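Local coordinates for NIF3-related protein (Bacillus cereus, PDB 2GX8) that is of unknown function but, as a NIF3-family protein, binds two zinc ions at a conserved dimetal motif and carries a regulatory domain, at residues Ala81-Leu95 with Asn119-Asp131. Residues are numbered along the deposited sequence; the frame is centred on the assembly and turned at random.
Sequences AIQLGANVIIAHHPL and NDIAIYAAHTNVD. With ZN (zinc ion), chain M; ZN (zinc ion), chain L.
Strands 88-91 and 122-125 run parallel, their axes 4.7 Å apart and 20° askew, pairing Val88 with Ala122 through Ala91 with Ala125 within a beta-alpha-beta unit whose crossover includes helix 108-118. Five backbone hydrogen bonds join the two segments, from Ala122 N to Asn87 O at one end to Ala126 N to Ala91 O at the other. On one face Ile89 and Ile123 lie side by side, CD1 to CD1 at 3.8 Å, and Ile121 CG2 closes on Ile89 CG1; on the other, Ile90 CG2 meets Tyr124 CD1 near helix 31-38. Toward the metals, CG of His92 stands anti to the backbone N (chi1 -177°), and ND1 donates to Ala126 O at 3.0 Å. His127 meets His92 edge-to-face, planes at 73°, while Pro94 CD makes a CH-pi contact over His127, 4.1 Å from its centroid. His92 NE2 (2.2 Å) and Asp131 OD1 (2.3 Å) bind one zinc and His93 NE2 the other; Glu360 bridges both and His357 completes the second site. With its ND1 proton on Ala126 O, His92 presents an NE2 lone pair to zinc, and bond and metal together probably restrict ring rotation; behind His93 the second-shell partner is instead a carboxylate, Asp72, hydrogen-bonded to ND1.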
ATOM      1  N   ALA C  81      42.582  -9.213   0.917  1.00 56.59           N
ATOM      2  CA  ALA C  81      42.416  -9.709  -0.428  1.00 56.12           C
ATOM      3  C   ALA C  81      43.517  -9.146  -1.336  1.00 56.17           C
ATOM      4  O   ALA C  81      43.962  -9.812  -2.274  1.00 56.98           O
ATOM      5  CB  ALA C  81      41.048  -9.340  -0.943  1.00 55.96           C
ATOM      6  N   ILE C  82      43.958  -7.927  -1.036  1.00 55.91           N
ATOM      7  CA  ILE C  82      45.030  -7.276  -1.784  1.00 54.74           C
ATOM      8  C   ILE C  82      46.401  -7.886  -1.431  1.00 56.01           C
ATOM      9  O   ILE C  82      47.287  -8.013  -2.311  1.00 55.24           O
ATOM     10  CB  ILE C  82      44.976  -5.743  -1.569  1.00 54.11           C
ATOM     11  CG1 ILE C  82      43.620  -5.228  -2.014  1.00 50.83           C
ATOM     12  CG2 ILE C  82      46.039  -5.010  -2.353  1.00 53.00           C
ATOM     13  CD1 ILE C  82      43.403  -3.787  -1.721  1.00 50.31           C
ATOM     14  N   GLN C  83      46.586  -8.299  -0.174  1.00 56.20           N
ATOM     15  CA  GLN C  83      47.878  -8.898   0.216  1.00 57.77           C
ATOM     16  C   GLN C  83      48.024 -10.338  -0.283  1.00 57.27           C
ATOM     17  O   GLN C  83      49.127 -10.906  -0.270  1.00 57.73           O
ATOM     18  CB  GLN C  83      48.105  -8.829   1.732  1.00 58.06           C
ATOM     19  CG  GLN C  83      48.320  -7.419   2.287  1.00 62.58           C
ATOM     20  CD  GLN C  83      49.646  -6.746   1.836  1.00 68.94           C
ATOM     21  OE1 GLN C  83      49.712  -5.519   1.690  1.00 69.13           O
ATOM     22  NE2 GLN C  83      50.697  -7.549   1.619  1.00 69.20           N
ATOM     23  N   LEU C  84      46.905 -10.913  -0.720  1.00 56.81           N
ATOM     24  CA  LEU C  84      46.852 -12.293  -1.200  1.00 55.85           C
ATOM     25  C   LEU C  84      46.833 -12.410  -2.722  1.00 55.91           C
ATOM     26  O   LEU C  84      47.246 -13.439  -3.270  1.00 56.76           O
ATOM     27  CB  LEU C  84      45.617 -12.995  -0.632  1.00 56.04           C
ATOM     28  CG  LEU C  84      45.574 -13.321   0.858  1.00 54.07           C
ATOM     29  CD1 LEU C  84      44.183 -13.730   1.222  1.00 52.42           C
ATOM     30  CD2 LEU C  84      46.594 -14.422   1.202  1.00 53.16           C
ATOM     31  N   GLY C  85      46.370 -11.354  -3.396  1.00 55.35           N
ATOM     32  CA  GLY C  85      46.235 -11.354  -4.861  1.00 53.00           C
ATOM     33  C   GLY C  85      44.858 -11.894  -5.253  1.00 52.29           C
ATOM     34  O   GLY C  85      44.670 -12.461  -6.331  1.00 50.67           O
ATOM     35  N   ALA C  86      43.885 -11.707  -4.363  1.00 51.10           N
ATOM     36  CA  ALA C  86      42.538 -12.188  -4.606  1.00 51.43           C
ATOM     37  C   ALA C  86      41.727 -11.112  -5.301  1.00 52.47           C
ATOM     38  O   ALA C  86      41.561  -9.998  -4.786  1.00 55.08           O
ATOM     39  CB  ALA C  86      41.868 -12.593  -3.291  1.00 50.01           C
ATOM     40  N   ASN C  87      41.193 -11.424  -6.466  1.00 52.78           N
ATOM     41  CA  ASN C  87      40.380 -10.418  -7.130  1.00 53.43           C
ATOM     42  C   ASN C  87      38.895 -10.756  -7.123  1.00 53.06           C
ATOM     43  O   ASN C  87      38.136 -10.239  -7.953  1.00 54.56           O
ATOM     44  CB  ASN C  87      40.910 -10.116  -8.547  1.00 52.65           C
ATOM     45  CG  ASN C  87      40.956 -11.336  -9.428  1.00 50.61           C
ATOM     46  OD1 ASN C  87      40.836 -12.457  -8.955  1.00 53.90           O
ATOM     47  ND2 ASN C  87      41.140 -11.122 -10.729  1.00 48.89           N
ATOM     48  N   VAL C  88      38.508 -11.648  -6.205  1.00 53.47           N
ATOM     49  CA  VAL C  88      37.116 -12.041  -5.988  1.00 52.04           C
ATOM     50  C   VAL C  88      36.946 -12.419  -4.537  1.00 54.08           C
ATOM     51  O   VAL C  88      37.660 -13.308  -4.028  1.00 53.53           O
ATOM     52  CB  VAL C  88      36.641 -13.286  -6.786  1.00 53.30           C
ATOM     53  CG1 VAL C  88      35.207 -13.645  -6.382  1.00 50.44           C
ATOM     54  CG2 VAL C  88      36.711 -13.082  -8.323  1.00 51.15           C
ATOM     55  N   ILE C  89      35.993 -11.759  -3.879  1.00 51.90           N
ATOM     56  CA  ILE C  89      35.649 -12.096  -2.515  1.00 54.05           C
ATOM     57  C   ILE C  89      34.222 -12.682  -2.467  1.00 54.58           C
ATOM     58  O   ILE C  89      33.257 -12.057  -2.961  1.00 55.43           O
ATOM     59  CB  ILE C  89      35.706 -10.860  -1.575  1.00 53.29           C
ATOM     60  CG1 ILE C  89      37.106 -10.214  -1.602  1.00 56.11           C
ATOM     61  CG2 ILE C  89      35.320 -11.262  -0.208  1.00 50.94           C
ATOM     62  CD1 ILE C  89      37.258  -8.911  -0.737  1.00 54.12           C
ATOM     63  N   ILE C  90      34.089 -13.887  -1.920  1.00 53.93           N
ATOM     64  CA  ILE C  90      32.773 -14.466  -1.750  1.00 54.60           C
ATOM     65  C   ILE C  90      32.407 -14.218  -0.315  1.00 55.01           C
ATOM     66  O   ILE C  90      33.023 -14.764   0.606  1.00 56.24           O
ATOM     67  CB  ILE C  90      32.729 -15.959  -2.057  1.00 55.29           C
ATOM     68  CG1 ILE C  90      32.945 -16.182  -3.530  1.00 53.18           C
ATOM     69  CG2 ILE C  90      31.352 -16.549  -1.701  1.00 55.40           C
ATOM     70  CD1 ILE C  90      33.012 -17.623  -3.887  1.00 57.73           C
ATOM     71  N   ALA C  91      31.392 -13.385  -0.123  1.00 55.56           N
ATOM     72  CA  ALA C  91      30.957 -12.989   1.210  1.00 54.10           C
ATOM     73  C   ALA C  91      29.564 -13.454   1.512  1.00 55.57           C
ATOM     74  O   ALA C  91      28.721 -13.474   0.616  1.00 56.90           O
ATOM     75  CB  ALA C  91      30.999 -11.487   1.321  1.00 54.50           C
ATOM     76  N   HIS C  92      29.311 -13.752   2.791  1.00 53.94           N
ATOM     77  CA  HIS C  92      28.048 -14.239   3.251  1.00 53.62           C
ATOM     78  C   HIS C  92      27.048 -13.124   3.433  1.00 53.61           C
ATOM     79  O   HIS C  92      25.884 -13.269   3.044  1.00 50.98           O
ATOM     80  CB  HIS C  92      28.242 -14.967   4.577  1.00 53.62           C
ATOM     81  CG  HIS C  92      27.000 -15.588   5.119  1.00 54.21           C
ATOM     82  ND1 HIS C  92      26.168 -16.374   4.350  1.00 56.43           N
ATOM     83  CD2 HIS C  92      26.484 -15.605   6.370  1.00 52.39           C
ATOM     84  CE1 HIS C  92      25.169 -16.807   5.094  1.00 49.57           C
ATOM     85  NE2 HIS C  92      25.342 -16.363   6.322  1.00 52.42           N
ATOM     86  N   HIS C  93      27.480 -12.026   4.066  1.00 54.14           N
ATOM     87  CA  HIS C  93      26.601 -10.877   4.230  1.00 54.11           C
ATOM     88  C   HIS C  93      26.888  -9.939   3.076  1.00 55.47           C
ATOM     89  O   HIS C  93      28.035  -9.577   2.855  1.00 56.29           O
ATOM     90  CB  HIS C  93      26.846 -10.130   5.524  1.00 53.24           C
ATOM     91  CG  HIS C  93      26.601 -10.939   6.735  1.00 53.92           C
ATOM     92  ND1 HIS C  93      27.368 -10.817   7.866  1.00 55.32           N
ATOM     93  CD2 HIS C  93      25.684 -11.893   6.997  1.00 53.91           C
ATOM     94  CE1 HIS C  93      26.901 -11.627   8.800  1.00 57.72           C
ATOM     95  NE2 HIS C  93      25.894 -12.310   8.288  1.00 59.41           N
ATOM     96  N   PRO C  94      25.841  -9.558   2.333  1.00 56.44           N
ATOM     97  CA  PRO C  94      25.968  -8.667   1.187  1.00 57.49           C
ATOM     98  C   PRO C  94      26.648  -7.353   1.579  1.00 56.71           C
ATOM     99  O   PRO C  94      26.319  -6.805   2.592  1.00 56.76           O
ATOM    100  CB  PRO C  94      24.505  -8.376   0.802  1.00 56.51           C
ATOM    101  CG  PRO C  94      23.712  -9.454   1.388  1.00 57.64           C
ATOM    102  CD  PRO C  94      24.449  -9.982   2.569  1.00 57.05           C
ATOM    103  N   LEU C  95      27.591  -6.873   0.787  1.00 57.41           N
ATOM    104  CA  LEU C  95      28.192  -5.548   1.029  1.00 57.10           C
ATOM    105  C   LEU C  95      27.162  -4.447   0.698  1.00 56.63           C
ATOM    106  O   LEU C  95      27.048  -3.464   1.411  1.00 56.62           O
ATOM    107  CB  LEU C  95      29.474  -5.367   0.225  1.00 56.04           C
ATOM    108  CG  LEU C  95      30.154  -3.986   0.147  1.00 58.65           C
ATOM    109  CD1 LEU C  95      30.701  -3.488   1.480  1.00 54.33           C
ATOM    110  CD2 LEU C  95      31.282  -4.093  -0.880  1.00 53.97           C
ATOM    111  N   ASN C 119      40.842  -1.332  -6.986  1.00 53.53           N
ATOM    112  CA  ASN C 119      41.708  -2.494  -7.026  1.00 53.61           C
ATOM    113  C   ASN C 119      41.164  -3.654  -7.825  1.00 53.36           C
ATOM    114  O   ASN C 119      41.646  -4.772  -7.667  1.00 52.82           O
ATOM    115  CB  ASN C 119      42.044  -2.917  -5.598  1.00 53.22           C
ATOM    116  CG  ASN C 119      42.980  -1.939  -4.922  1.00 56.14           C
ATOM    117  OD1 ASN C 119      44.184  -1.892  -5.237  1.00 57.32           O
ATOM    118  ND2 ASN C 119      42.447  -1.153  -3.985  1.00 53.70           N
ATOM    119  N   ASP C 120      40.170  -3.387  -8.677  1.00 53.58           N
ATOM    120  CA  ASP C 120      39.556  -4.422  -9.532  1.00 54.64           C
ATOM    121  C   ASP C 120      39.155  -5.678  -8.738  1.00 55.95           C
ATOM    122  O   ASP C 120      39.412  -6.800  -9.189  1.00 57.42           O
ATOM    123  CB  ASP C 120      40.485  -4.812 -10.701  1.00 53.52           C
ATOM    124  CG  ASP C 120      40.760  -3.664 -11.652  1.00 54.34           C
ATOM    125  OD1 ASP C 120      40.042  -2.661 -11.557  1.00 49.10           O
ATOM    126  OD2 ASP C 120      41.683  -3.767 -12.526  1.00 55.72           O
ATOM    127  N   ILE C 121      38.546  -5.486  -7.562  1.00 56.49           N
ATOM    128  CA  ILE C 121      38.122  -6.615  -6.739  1.00 57.01           C
ATOM    129  C   ILE C 121      36.631  -6.854  -6.870  1.00 56.97           C
ATOM    130  O   ILE C 121      35.850  -5.948  -6.617  1.00 57.96           O
ATOM    131  CB  ILE C 121      38.448  -6.415  -5.263  1.00 56.47           C
ATOM    132  CG1 ILE C 121      39.965  -6.365  -5.078  1.00 59.30           C
ATOM    133  CG2 ILE C 121      37.837  -7.565  -4.407  1.00 54.64           C
ATOM    134  CD1 ILE C 121      40.347  -6.156  -3.627  1.00 61.62           C
ATOM    135  N   ALA C 122      36.256  -8.072  -7.275  1.00 55.89           N
ATOM    136  CA  ALA C 122      34.873  -8.438  -7.451  1.00 54.34           C
ATOM    137  C   ALA C 122      34.314  -8.869  -6.100  1.00 54.18           C
ATOM    138  O   ALA C 122      34.999  -9.520  -5.320  1.00 52.82           O
ATOM    139  CB  ALA C 122      34.752  -9.545  -8.461  1.00 54.46           C
ATOM    140  N   ILE C 123      33.079  -8.465  -5.822  1.00 54.64           N
ATOM    141  CA  ILE C 123      32.417  -8.784  -4.569  1.00 54.44           C
ATOM    142  C   ILE C 123      31.150  -9.559  -4.928  1.00 55.71           C
ATOM    143  O   ILE C 123      30.274  -9.065  -5.639  1.00 54.06           O
ATOM    144  CB  ILE C 123      32.075  -7.515  -3.778  1.00 55.86           C
ATOM    145  CG1 ILE C 123      33.337  -6.709  -3.447  1.00 55.62           C
ATOM    146  CG2 ILE C 123      31.288  -7.852  -2.473  1.00 53.03           C
ATOM    147  CD1 ILE C 123      34.324  -7.467  -2.588  1.00 57.63           C
ATOM    148  N   TYR C 124      31.067 -10.788  -4.430  1.00 56.55           N
ATOM    149  CA  TYR C 124      29.936 -11.642  -4.710  1.00 56.51           C
ATOM    150  C   TYR C 124      29.216 -11.983  -3.409  1.00 56.91           C
ATOM    151  O   TYR C 124      29.857 -12.387  -2.427  1.00 58.73           O
ATOM    152  CB  TYR C 124      30.441 -12.903  -5.441  1.00 57.49           C
ATOM    153  CG  TYR C 124      29.386 -13.948  -5.730  1.00 57.63           C
ATOM    154  CD1 TYR C 124      29.070 -14.922  -4.770  1.00 58.15           C
ATOM    155  CD2 TYR C 124      28.730 -13.991  -6.949  1.00 56.42           C
ATOM    156  CE1 TYR C 124      28.132 -15.888  -5.003  1.00 56.53           C
ATOM    157  CE2 TYR C 124      27.767 -14.979  -7.197  1.00 57.91           C
ATOM    158  CZ  TYR C 124      27.488 -15.919  -6.210  1.00 57.33           C
ATOM    159  OH  TYR C 124      26.555 -16.900  -6.398  1.00 57.44           O
ATOM    160  N   ALA C 125      27.894 -11.823  -3.365  1.00 55.13           N
ATOM    161  CA  ALA C 125      27.193 -12.146  -2.115  1.00 54.83           C
ATOM    162  C   ALA C 125      26.490 -13.494  -2.158  1.00 54.74           C
ATOM    163  O   ALA C 125      25.788 -13.812  -3.114  1.00 54.41           O
ATOM    164  CB  ALA C 125      26.217 -11.072  -1.755  1.00 53.95           C
ATOM    165  N   ALA C 126      26.690 -14.282  -1.112  1.00 54.89           N
ATOM    166  CA  ALA C 126      26.019 -15.564  -0.971  1.00 55.97           C
ATOM    167  C   ALA C 126      25.353 -15.552   0.389  1.00 56.75           C
ATOM    168  O   ALA C 126      25.913 -16.070   1.357  1.00 57.61           O
ATOM    169  CB  ALA C 126      27.022 -16.636  -1.017  1.00 55.99           C
ATOM    170  N   HIS C 127      24.167 -14.959   0.476  1.00 57.10           N
ATOM    171  CA  HIS C 127      23.530 -14.804   1.771  1.00 57.92           C
ATOM    172  C   HIS C 127      22.617 -15.948   2.202  1.00 57.23           C
ATOM    173  O   HIS C 127      23.122 -16.981   2.623  1.00 56.97           O
ATOM    174  CB  HIS C 127      22.922 -13.394   1.931  1.00 59.04           C
ATOM    175  CG  HIS C 127      22.517 -13.053   3.338  1.00 62.21           C
ATOM    176  ND1 HIS C 127      21.451 -12.219   3.627  1.00 68.11           N
ATOM    177  CD2 HIS C 127      23.001 -13.470   4.533  1.00 63.90           C
ATOM    178  CE1 HIS C 127      21.307 -12.125   4.939  1.00 68.80           C
ATOM    179  NE2 HIS C 127      22.228 -12.881   5.512  1.00 71.14           N
ATOM    180  N   THR C 128      21.299 -15.805   2.094  1.00 57.02           N
ATOM    181  CA  THR C 128      20.421 -16.870   2.591  1.00 57.11           C
ATOM    182  C   THR C 128      20.583 -18.209   1.899  1.00 56.52           C
ATOM    183  O   THR C 128      20.246 -19.240   2.473  1.00 56.57           O
ATOM    184  CB  THR C 128      18.940 -16.486   2.655  1.00 57.47           C
ATOM    185  OG1 THR C 128      18.565 -15.901   1.407  1.00 58.18           O
ATOM    186  CG2 THR C 128      18.682 -15.502   3.815  1.00 58.94           C
ATOM    187  N   ASN C 129      21.081 -18.209   0.676  1.00 55.64           N
ATOM    188  CA  ASN C 129      21.333 -19.493   0.014  1.00 56.50           C
ATOM    189  C   ASN C 129      22.385 -20.376   0.757  1.00 55.71           C
ATOM    190  O   ASN C 129      22.356 -21.591   0.642  1.00 55.94           O
ATOM    191  CB  ASN C 129      21.644 -19.322  -1.495  1.00 56.71           C
ATOM    192  CG  ASN C 129      22.823 -18.360  -1.777  1.00 58.42           C
ATOM    193  OD1 ASN C 129      23.682 -18.657  -2.607  1.00 61.07           O
ATOM    194  ND2 ASN C 129      22.858 -17.216  -1.096  1.00 58.15           N
ATOM    195  N   VAL C 130      23.287 -19.756   1.522  1.00 55.45           N
ATOM    196  CA  VAL C 130      24.312 -20.474   2.302  1.00 55.26           C
ATOM    197  C   VAL C 130      23.738 -20.880   3.693  1.00 55.69           C
ATOM    198  O   VAL C 130      24.229 -21.799   4.348  1.00 55.33           O
ATOM    199  CB  VAL C 130      25.645 -19.652   2.383  1.00 56.03           C
ATOM    200  CG1 VAL C 130      26.688 -20.316   3.274  1.00 54.66           C
ATOM    201  CG2 VAL C 130      26.223 -19.460   0.990  1.00 54.58           C
ATOM    202  N   ASP C 131      22.669 -20.203   4.108  1.00 55.84           N
ATOM    203  CA  ASP C 131      21.973 -20.493   5.354  1.00 56.21           C
ATOM    204  C   ASP C 131      21.089 -21.724   5.191  1.00 55.74           C
ATOM    205  O   ASP C 131      21.004 -22.573   6.083  1.00 55.25           O
ATOM    206  CB  ASP C 131      21.070 -19.312   5.713  1.00 56.97           C
ATOM    207  CG  ASP C 131      21.840 -18.109   6.190  1.00 59.66           C
ATOM    208  OD1 ASP C 131      22.355 -18.175   7.325  1.00 62.47           O
ATOM    209  OD2 ASP C 131      21.885 -17.076   5.476  1.00 59.43           O
TER
HETATM  210 ZN    ZN M 375      23.505 -16.226   7.589  1.00 60.75          ZN
HETATM  211 ZN    ZN L 374      23.971 -13.248   8.997  1.00 55.72          ZN
HETATM  212  O   HOH W   1      40.799  -8.166 -11.172  1.00 60.13           O